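ABC transporter, periplasmic substrate-binding protein (Thermotoga maritima, PDB 2HPG) probably captures a small solute in the periplasm and hands it to the membrane permease of a tripartite ATP-independent (TRAP) transporter. Local coordinates at residues Thr100-Ile105 with Val260-Met265; Gly129-Ser134 with Ile248-Met253; Phe135-Gly140 with Asp254-Glu259. All blocks are in the same frame, centred on the assembly; numbering follows the deposited sequence. Where two conformers were deposited one is given.

Contact 1 (Thr100-Ile105 with Val260-Met265)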
loop_
_atom_site.group_PDB
_atom_site.type_symbol
_atom_site.label_atom_id
_atom_site.label_comp_id
_atom_site.label_asym_id
_atom_site.label_seq_id
_atom_site.Cartn_x
_atom_site.Cartn_y
_atom_site.Cartn_z
ATOM N N THR A 100 13.355 0.147 10.357
ATOM C CA THR A 100 13.278 1.619 10.271
ATOM C C THR A 100 12.796 1.998 8.873
ATOM O O THR A 100 12.843 1.169 7.979
ATOM C CB THR A 100 14.624 2.274 10.489
ATOM O OG1 THR A 100 15.474 2.043 9.350
ATOM C CG2 THR A 100 15.284 1.717 11.756
ATOM N N PRO A 101 12.313 3.236 8.679
ATOM C CA PRO A 101 11.950 3.713 7.324
ATOM C C PRO A 101 13.030 3.502 6.253
ATOM O O PRO A 101 12.752 2.898 5.226
ATOM C CB PRO A 101 11.643 5.202 7.554
ATOM C CG PRO A 101 11.095 5.215 8.974
ATOM C CD PRO A 101 11.984 4.241 9.709
ATOM N N GLU A 102 14.247 3.965 6.505
ATOM C CA GLU A 102 15.344 3.799 5.546
ATOM C C GLU A 102 15.626 2.325 5.244
ATOM O O GLU A 102 15.876 1.955 4.099
ATOM C CB GLU A 102 16.620 4.488 6.035
ATOM C CG GLU A 102 16.522 6.009 6.182
ATOM C CD GLU A 102 15.965 6.487 7.544
ATOM O OE1 GLU A 102 15.494 5.665 8.389
ATOM O OE2 GLU A 102 15.996 7.725 7.762
ATOM N N GLU A 103 15.574 1.483 6.263
ATOM C CA GLU A 103 15.723 0.036 6.075
ATOM C C GLU A 103 14.616 -0.578 5.222
ATOM O O GLU A 103 14.850 -1.530 4.472
ATOM C CB GLU A 103 15.765 -0.684 7.433
ATOM C CG GLU A 103 17.055 -0.468 8.208
ATOM C CD GLU A 103 17.106 -1.216 9.532
ATOM O OE1 GLU A 103 16.189 -1.991 9.863
ATOM O OE2 GLU A 103 18.097 -1.033 10.255
ATOM N N ALA A 104 13.400 -0.056 5.365
ATOM C CA ALA A 104 12.251 -0.546 4.591
ATOM C C ALA A 104 12.460 -0.316 3.082
ATOM O O ALA A 104 12.249 -1.229 2.290
ATOM C CB ALA A 104 10.951 0.134 5.078
ATOM N N ILE A 105 12.904 0.891 2.723
ATOM C CA ILE A 105 13.239 1.269 1.345
ATOM C C ILE A 105 14.383 0.445 0.785
ATOM O O ILE A 105 14.356 0.054 -0.384
ATOM C CB ILE A 105 13.662 2.772 1.255
ATOM C CG1 ILE A 105 12.470 3.710 1.502
ATOM C CG2 ILE A 105 14.329 3.097 -0.094
ATOM C CD1 ILE A 105 11.184 3.346 0.753
ATOM N N VAL A 260 8.481 10.506 -1.254
ATOM C CA VAL A 260 7.252 10.654 -0.453
ATOM C C VAL A 260 7.146 9.566 0.628
ATOM O O VAL A 260 6.660 9.822 1.709
ATOM C CB VAL A 260 5.982 10.742 -1.332
ATOM C CG1 VAL A 260 5.660 9.408 -2.009
ATOM C CG2 VAL A 260 4.795 11.285 -0.492
ATOM N N SER A 261 7.639 8.365 0.361
ATOM C CA SER A 261 7.645 7.293 1.360
ATOM C C SER A 261 8.378 7.664 2.644
ATOM O O SER A 261 7.907 7.395 3.751
ATOM C CB SER A 261 8.296 6.051 0.772
ATOM O OG SER A 261 7.584 5.591 -0.349
ATOM N N LEU A 262 9.527 8.302 2.499
ATOM C CA LEU A 262 10.324 8.716 3.648
ATOM C C LEU A 262 9.715 9.900 4.353
ATOM O O LEU A 262 9.806 9.984 5.561
ATOM C CB LEU A 262 11.737 9.072 3.226
ATOM C CG LEU A 262 12.600 7.858 2.889
ATOM C CD1 LEU A 262 13.803 8.331 2.123
ATOM C CD2 LEU A 262 13.025 7.128 4.129
ATOM N N LYS A 263 9.133 10.836 3.605
ATOM C CA LYS A 263 8.434 11.968 4.223
ATOM C C LYS A 263 7.240 11.480 5.045
ATOM O O LYS A 263 7.016 11.912 6.176
ATOM C CB LYS A 263 7.966 12.963 3.161
ATOM C CG LYS A 263 7.657 14.362 3.701
ATOM C CD LYS A 263 6.971 15.260 2.675
ATOM C CE LYS A 263 6.934 16.723 3.183
ATOM N NZ LYS A 263 6.010 17.614 2.415
ATOM N N ILE A 264 6.471 10.579 4.468
ATOM C CA ILE A 264 5.374 9.929 5.177
ATOM C C ILE A 264 5.873 9.232 6.454
ATOM O O ILE A 264 5.352 9.482 7.544
ATOM C CB ILE A 264 4.596 8.932 4.267
ATOM C CG1 ILE A 264 3.772 9.676 3.220
ATOM C CG2 ILE A 264 3.646 8.076 5.093
ATOM C CD1 ILE A 264 3.071 8.765 2.232
HETATM N N MSE A 265 6.871 8.362 6.328
HETATM C CA MSE A 265 7.307 7.521 7.444
HETATM C C MSE A 265 8.136 8.207 8.509
HETATM O O MSE A 265 8.133 7.760 9.651
HETATM C CB MSE A 265 8.088 6.302 6.923
HETATM C CG MSE A 265 7.212 5.215 6.407
HETATM SE SE MSE A 265 8.231 3.641 5.934
HETATM C CE MSE A 265 9.384 4.424 4.570
#

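Contact 2 (Gly129-Ser134 with Ile248-Met253)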
loop_
_atom_site.group_PDB
_atom_site.type_symbol
_atom_site.label_atom_id
_atom_site.label_comp_id
_atom_site.label_asym_id
_atom_site.label_seq_id
_atom_site.Cartn_x
_atom_site.Cartn_y
_atom_site.Cartn_z
ATOM N N GLY A 129 -0.295 -8.626 -19.206
ATOM C CA GLY A 129 -0.154 -7.287 -19.779
ATOM C C GLY A 129 0.052 -6.156 -18.782
ATOM O O GLY A 129 -0.086 -4.976 -19.140
ATOM N N ILE A 130 0.405 -6.500 -17.538
ATOM C CA ILE A 130 0.607 -5.505 -16.477
ATOM C C ILE A 130 2.085 -5.180 -16.339
ATOM O O ILE A 130 2.889 -6.060 -16.070
ATOM C CB ILE A 130 0.110 -6.020 -15.115
ATOM C CG1 ILE A 130 -1.392 -6.315 -15.165
ATOM C CG2 ILE A 130 0.430 -5.001 -13.993
ATOM C CD1 ILE A 130 -1.877 -7.208 -14.025
ATOM N N LYS A 131 2.429 -3.915 -16.524
ATOM C CA LYS A 131 3.776 -3.430 -16.295
ATOM C C LYS A 131 3.817 -2.694 -14.944
ATOM O O LYS A 131 3.088 -1.712 -14.738
ATOM C CB LYS A 131 4.185 -2.487 -17.431
ATOM C CG LYS A 131 5.475 -1.706 -17.242
ATOM C CD LYS A 131 6.675 -2.632 -17.176
ATOM C CE LYS A 131 7.932 -1.871 -16.860
ATOM N NZ LYS A 131 9.111 -2.777 -16.826
ATOM N N VAL A 132 4.662 -3.173 -14.033
ATOM C CA VAL A 132 4.954 -2.462 -12.783
ATOM C C VAL A 132 6.040 -1.402 -13.029
ATOM O O VAL A 132 7.162 -1.740 -13.397
ATOM C CB VAL A 132 5.385 -3.474 -11.675
ATOM C CG1 VAL A 132 5.741 -2.773 -10.366
ATOM C CG2 VAL A 132 4.291 -4.493 -11.438
ATOM N N LEU A 133 5.705 -0.125 -12.873
ATOM C CA LEU A 133 6.690 0.935 -13.025
ATOM C C LEU A 133 7.478 1.146 -11.733
ATOM O O LEU A 133 8.637 1.595 -11.754
ATOM C CB LEU A 133 6.010 2.255 -13.379
ATOM C CG LEU A 133 5.375 2.422 -14.750
ATOM C CD1 LEU A 133 4.668 3.757 -14.756
ATOM C CD2 LEU A 133 6.430 2.380 -15.842
ATOM N N SER A 134 6.827 0.865 -10.606
ATOM C CA SER A 134 7.443 1.060 -9.304
ATOM C C SER A 134 6.625 0.452 -8.174
ATOM O O SER A 134 5.391 0.377 -8.263
ATOM C CB SER A 134 7.646 2.554 -9.035
ATOM O OG SER A 134 8.276 2.756 -7.780
ATOM N N ILE A 248 12.997 7.030 -18.393
ATOM C CA ILE A 248 12.630 8.253 -17.690
ATOM C C ILE A 248 11.386 8.060 -16.814
ATOM O O ILE A 248 11.345 8.506 -15.665
ATOM C CB ILE A 248 12.346 9.398 -18.664
ATOM C CG1 ILE A 248 13.646 9.852 -19.351
ATOM C CG2 ILE A 248 11.707 10.596 -17.928
ATOM C CD1 ILE A 248 13.431 10.523 -20.688
ATOM N N ILE A 249 10.367 7.416 -17.358
ATOM C CA ILE A 249 9.121 7.240 -16.614
ATOM C C ILE A 249 9.338 6.413 -15.342
ATOM O O ILE A 249 8.909 6.827 -14.254
ATOM C CB ILE A 249 8.013 6.599 -17.471
ATOM C CG1 ILE A 249 7.580 7.547 -18.581
ATOM C CG2 ILE A 249 6.803 6.302 -16.625
ATOM C CD1 ILE A 249 6.761 6.867 -19.675
ATOM N N GLU A 250 9.993 5.257 -15.475
ATOM C CA GLU A 250 10.271 4.380 -14.334
ATOM C C GLU A 250 11.204 4.983 -13.303
ATOM O O GLU A 250 10.987 4.815 -12.110
ATOM C CB GLU A 250 10.922 3.088 -14.797
ATOM C CG GLU A 250 10.051 2.185 -15.585
ATOM C CD GLU A 250 10.809 0.967 -16.093
ATOM O OE1 GLU A 250 11.820 1.144 -16.810
ATOM O OE2 GLU A 250 10.393 -0.173 -15.778
ATOM N N GLU A 251 12.276 5.627 -13.769
ATOM C CA GLU A 251 13.285 6.236 -12.880
ATOM C C GLU A 251 12.730 7.416 -12.116
ATOM O O GLU A 251 13.012 7.589 -10.939
ATOM C CB GLU A 251 14.508 6.724 -13.680
ATOM C CG GLU A 251 15.395 5.600 -14.190
ATOM C CD GLU A 251 16.593 6.103 -14.979
ATOM O OE1 GLU A 251 16.710 7.331 -15.208
ATOM O OE2 GLU A 251 17.418 5.254 -15.371
ATOM N N GLU A 252 11.963 8.253 -12.796
ATOM C CA GLU A 252 11.371 9.395 -12.142
ATOM C C GLU A 252 10.333 9.023 -11.095
ATOM O O GLU A 252 10.135 9.761 -10.119
ATOM C CB GLU A 252 10.745 10.320 -13.167
ATOM C CG GLU A 252 11.770 11.069 -13.953
ATOM C CD GLU A 252 12.694 11.853 -13.066
ATOM O OE1 GLU A 252 12.202 12.474 -12.091
ATOM O OE2 GLU A 252 13.918 11.831 -13.341
HETATM N N MSE A 253 9.686 7.887 -11.251
HETATM C CA MSE A 253 8.690 7.549 -10.269
HETATM C C MSE A 253 9.216 6.713 -9.120
HETATM O O MSE A 253 8.670 6.778 -8.023
HETATM C CB MSE A 253 7.501 6.883 -10.904
HETATM C CG MSE A 253 6.251 7.568 -10.425
HETATM SE SE MSE A 253 4.958 6.319 -10.268
HETATM C CE MSE A 253 3.440 7.113 -11.112
#

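Contact 3 (Phe135-Gly140 with Asp254-Glu259)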
loop_
_atom_site.group_PDB
_atom_site.type_symbol
_atom_site.label_atom_id
_atom_site.label_comp_id
_atom_site.label_asym_id
_atom_site.label_seq_id
_atom_site.Cartn_x
_atom_site.Cartn_y
_atom_site.Cartn_z
ATOM N N PHE A 135 7.327 0.011 -7.124
ATOM C CA PHE A 135 6.692 -0.274 -5.833
ATOM C C PHE A 135 7.402 0.389 -4.646
ATOM O O PHE A 135 7.298 -0.089 -3.526
ATOM C CB PHE A 135 6.488 -1.791 -5.613
ATOM C CG PHE A 135 7.765 -2.610 -5.620
ATOM C CD1 PHE A 135 8.526 -2.769 -4.449
ATOM C CD2 PHE A 135 8.178 -3.267 -6.782
ATOM C CE1 PHE A 135 9.681 -3.529 -4.448
ATOM C CE2 PHE A 135 9.358 -4.037 -6.798
ATOM C CZ PHE A 135 10.110 -4.168 -5.626
ATOM N N TYR A 136 8.093 1.508 -4.887
ATOM C CA TYR A 136 8.709 2.303 -3.832
ATOM C C TYR A 136 7.776 3.389 -3.320
ATOM O O TYR A 136 8.208 4.518 -3.019
ATOM C CB TYR A 136 9.970 2.983 -4.354
ATOM C CG TYR A 136 11.071 2.053 -4.837
ATOM C CD1 TYR A 136 11.088 0.704 -4.531
ATOM C CD2 TYR A 136 12.138 2.563 -5.571
ATOM C CE1 TYR A 136 12.107 -0.110 -4.987
ATOM C CE2 TYR A 136 13.155 1.750 -6.016
ATOM C CZ TYR A 136 13.139 0.430 -5.732
ATOM O OH TYR A 136 14.178 -0.350 -6.207
ATOM N N TRP A 137 6.496 3.043 -3.205
ATOM C CA TRP A 137 5.456 3.987 -2.815
ATOM C C TRP A 137 4.833 3.400 -1.580
ATOM O O TRP A 137 4.179 2.369 -1.643
ATOM C CB TRP A 137 4.431 4.158 -3.944
ATOM C CG TRP A 137 4.987 4.988 -5.057
ATOM C CD1 TRP A 137 5.925 4.612 -5.973
ATOM C CD2 TRP A 137 4.667 6.353 -5.347
ATOM N NE1 TRP A 137 6.222 5.666 -6.802
ATOM C CE2 TRP A 137 5.451 6.744 -6.443
ATOM C CE3 TRP A 137 3.796 7.285 -4.778
ATOM C CZ2 TRP A 137 5.381 8.035 -6.995
ATOM C CZ3 TRP A 137 3.728 8.560 -5.325
ATOM C CH2 TRP A 137 4.512 8.919 -6.421
ATOM N N VAL A 138 5.086 4.038 -0.444
ATOM C CA VAL A 138 4.724 3.475 0.847
ATOM C C VAL A 138 3.835 4.462 1.610
ATOM O O VAL A 138 4.150 5.644 1.717
ATOM C CB VAL A 138 6.028 3.089 1.613
ATOM C CG1 VAL A 138 5.805 2.933 3.076
ATOM C CG2 VAL A 138 6.605 1.787 1.004
ATOM N N GLN A 139 2.691 3.975 2.097
ATOM C CA GLN A 139 1.772 4.830 2.843
ATOM C C GLN A 139 2.055 4.810 4.338
ATOM O O GLN A 139 1.531 5.638 5.081
ATOM C CB GLN A 139 0.336 4.416 2.574
ATOM C CG GLN A 139 -0.217 4.976 1.287
ATOM C CD GLN A 139 -1.645 4.607 1.093
ATOM O OE1 GLN A 139 -2.478 4.914 1.938
ATOM N NE2 GLN A 139 -1.945 3.919 -0.006
ATOM N N GLY A 140 2.888 3.874 4.792
ATOM C CA GLY A 140 3.266 3.814 6.189
ATOM C C GLY A 140 2.653 2.645 6.916
ATOM O O GLY A 140 1.914 1.861 6.321
ATOM N N ASP A 254 10.267 5.937 -9.360
ATOM C CA ASP A 254 11.001 5.315 -8.245
ATOM C C ASP A 254 11.547 6.408 -7.334
ATOM O O ASP A 254 11.485 6.300 -6.098
ATOM C CB ASP A 254 12.159 4.467 -8.761
ATOM C CG ASP A 254 11.759 3.053 -9.114
ATOM O OD1 ASP A 254 10.720 2.517 -8.643
ATOM O OD2 ASP A 254 12.543 2.439 -9.857
ATOM N N LYS A 255 12.058 7.461 -7.960
ATOM C CA LYS A 255 12.589 8.640 -7.277
ATOM C C LYS A 255 11.548 9.439 -6.493
ATOM O O LYS A 255 11.778 9.815 -5.342
ATOM C CB LYS A 255 13.237 9.533 -8.315
ATOM C CG LYS A 255 13.735 10.877 -7.833
ATOM C CD LYS A 255 14.572 11.544 -8.945
ATOM C CE LYS A 255 15.157 12.867 -8.474
ATOM N NZ LYS A 255 14.115 13.713 -7.805
ATOM N N ALA A 256 10.413 9.715 -7.125
ATOM C CA ALA A 256 9.311 10.400 -6.453
ATOM C C ALA A 256 8.735 9.545 -5.334
ATOM O O ALA A 256 8.288 10.068 -4.304
ATOM C CB ALA A 256 8.205 10.741 -7.457
ATOM N N GLY A 257 8.728 8.233 -5.551
ATOM C CA GLY A 257 8.190 7.288 -4.594
ATOM C C GLY A 257 9.022 7.174 -3.334
ATOM O O GLY A 257 8.487 7.228 -2.233
ATOM N N ILE A 258 10.333 6.969 -3.485
ATOM C CA ILE A 258 11.274 6.978 -2.362
ATOM C C ILE A 258 11.073 8.264 -1.541
ATOM O O ILE A 258 11.031 8.266 -0.316
ATOM C CB ILE A 258 12.758 6.980 -2.850
ATOM C CG1 ILE A 258 13.162 5.653 -3.533
ATOM C CG2 ILE A 258 13.692 7.276 -1.665
ATOM C CD1 ILE A 258 14.410 5.756 -4.497
ATOM N N GLU A 259 11.013 9.378 -2.244
ATOM C CA GLU A 259 10.907 10.684 -1.576
ATOM C C GLU A 259 9.652 10.814 -0.703
ATOM O O GLU A 259 9.741 11.225 0.463
ATOM C CB GLU A 259 10.931 11.796 -2.621
ATOM C CG GLU A 259 10.920 13.207 -2.078
ATOM C CD GLU A 259 10.758 14.269 -3.174
ATOM O OE1 GLU A 259 10.649 13.909 -4.369
ATOM O OE2 GLU A 259 10.738 15.478 -2.839
HETATM O O HOH W 1 10.267 -0.129 -7.705
#

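Contact 1 (Thr100-Ile105 with Val260-Met265)
Pro101 and Met265 face each other where helix 101-105 and helix 260-265 pass nearly antiparallel, their axes at 151° and 10.1 Å apart at closest approach. The Pro101 ring and the side chain of Met265 (selenomethionine) lie alongside each other, running in contrary directions. Pro101 CB lies 3.8 Å from Met265 CB, with CG of the ring equally near that same carbon. Beyond CG the Met265 chain bends at SE (chi3 -60°), and this brings CE back to 3.8 Å from Pro101 CB. Leu262 contributes a single branch: its CD2 stands 4.1 Å from Glu102 N and also meets Pro101 CB and, more loosely, Ile105 CG1. One turn further along the helix from Pro101, Ile105 CD1 reaches Ser261 CB at 4.0 Å. Ser261 OG accepts from Val138 N and has two carbonyl acceptors near, Gly257 O and Tyr136 O, which must share its single proton. No hydrogen bond joins 100-105 to 260-265, but Glu102 forms a salt bridge with Lys266, the residue directly after Met265 on the long helix. The start of helix 101-112 is fixed by an N-cap, Glu103 N donating to Thr100 OG1 over 3.1 Å at 161°. The arrangement is a near-antiparallel helix pair with an apolar interface and a salt bridge at its margin, in which a short helix begins against the long helix 243-278 that is a hallmark of TRAP solute-binding proteins.

Contact 2 (Gly129-Ser134 with Ile248-Met253)
Glu250 reaches from helix 248-253 across Leu133 to Lys131 on strand 130-134, and its path traces most of this contact. Its CB lies 4.1 Å from Leu133 O. CG rests against Leu133 CD2 at 3.6 Å, the two side chains crossing at about a right angle. From there the chain runs on extended (chi2 176°), carrying CD to within 4.1 Å of Lys131 CE. At the tip OE2 forms a salt bridge with Lys131 NZ at 3.1 Å; as a hydrogen bond it is weak. Lys131 meets it by turning its own chain at CG (chi2 64°), and it approaches the glutamate roughly at right angles. The strand end of the contact is irregular: Leu133 and Ser134 both face Glu231 of strand 218-234, a classic beta bulge in the sheet onto which the helix packs. The helix runs at 45° to the strand, with the CA atoms of Leu133 and Glu250 5.1 Å apart. Leu133 serves two neighbours on the helix: besides the contact of CD2 with Glu250, CD1 meets Ile249 CG2 at 3.8 Å. Ser134 directs its hydroxyl to Asp254, one residue beyond the helical segment. Phe238 of helix 235-240 touches the side chains of Lys131, Leu133 and Glu250.

Contact 3 (Phe135-Gly140 with Asp254-Glu259)
Trp137 and Gly257 make a CH-pi contact between strand 135-140 and helix 254-259, whose axes come within 6.1 Å at 27°. Gly257 CA sits over the indole face, 3.5 Å from the centroid of the five-membered ring and 17° off its normal. The indole CG lies anti to the carbonyl carbon of Trp137, beside its backbone N, which lays the ring against the glycine. A CB on Gly257 would fall only 2.4 Å from Trp137 NE1, so the close approach depends on the missing side chain. Apolar contacts flank it: Trp137 CZ2 meets Ala256 CB at 3.9 Å, and Tyr136 CD2 meets Ile258 CG1 at 3.8 Å; Phe27 of helix 22-37 stacks on the indole. Among polar groups, Trp137 NE1 donates to Met253 O. The Asp254 carboxylate lies over one face of the Tyr136 ring, the planes 30° apart and OD1 3.4 Å from CD2. Water 1, over the centre of that same face, accepts from Phe135 N at 3.0 Å and donates to Asp254 OD1, which also takes the hydrogen bond of Ser134 OG; OD2 pairs with Lys112. A leucine in place of Trp137 would probably leave Met253 O without its indole N-H donor, strip Gly257 CA of its aromatic cover and open a gap beside Phe27. This close helix-on-sheet layer belongs to the alpha/beta periplasmic binding-protein fold.

All three contacts share helix 243-278, which presents 248-253, 254-259 and 260-265 in unbroken succession; strand 130-146 supplies the partners in contacts 2 and 3, helix 101-112 that of contact 1. Contact 3 is the middle member, its centre about 8 Å from that of contact 1 and about 12 Å from that of contact 2, whereas contacts 1 and 2 do not touch. Ser261 OG joins contact 1 to contact 3, lying 2.9 Å from Val138 N. Contact 2 is tied to contact 3 by Ser134 OG, 2.6 Å from Asp254 OD1, and by Trp137 NE1, 3.0 Å from Met253 O. The geometry describes framework packing and assigns none of these residues to a ligand pocket.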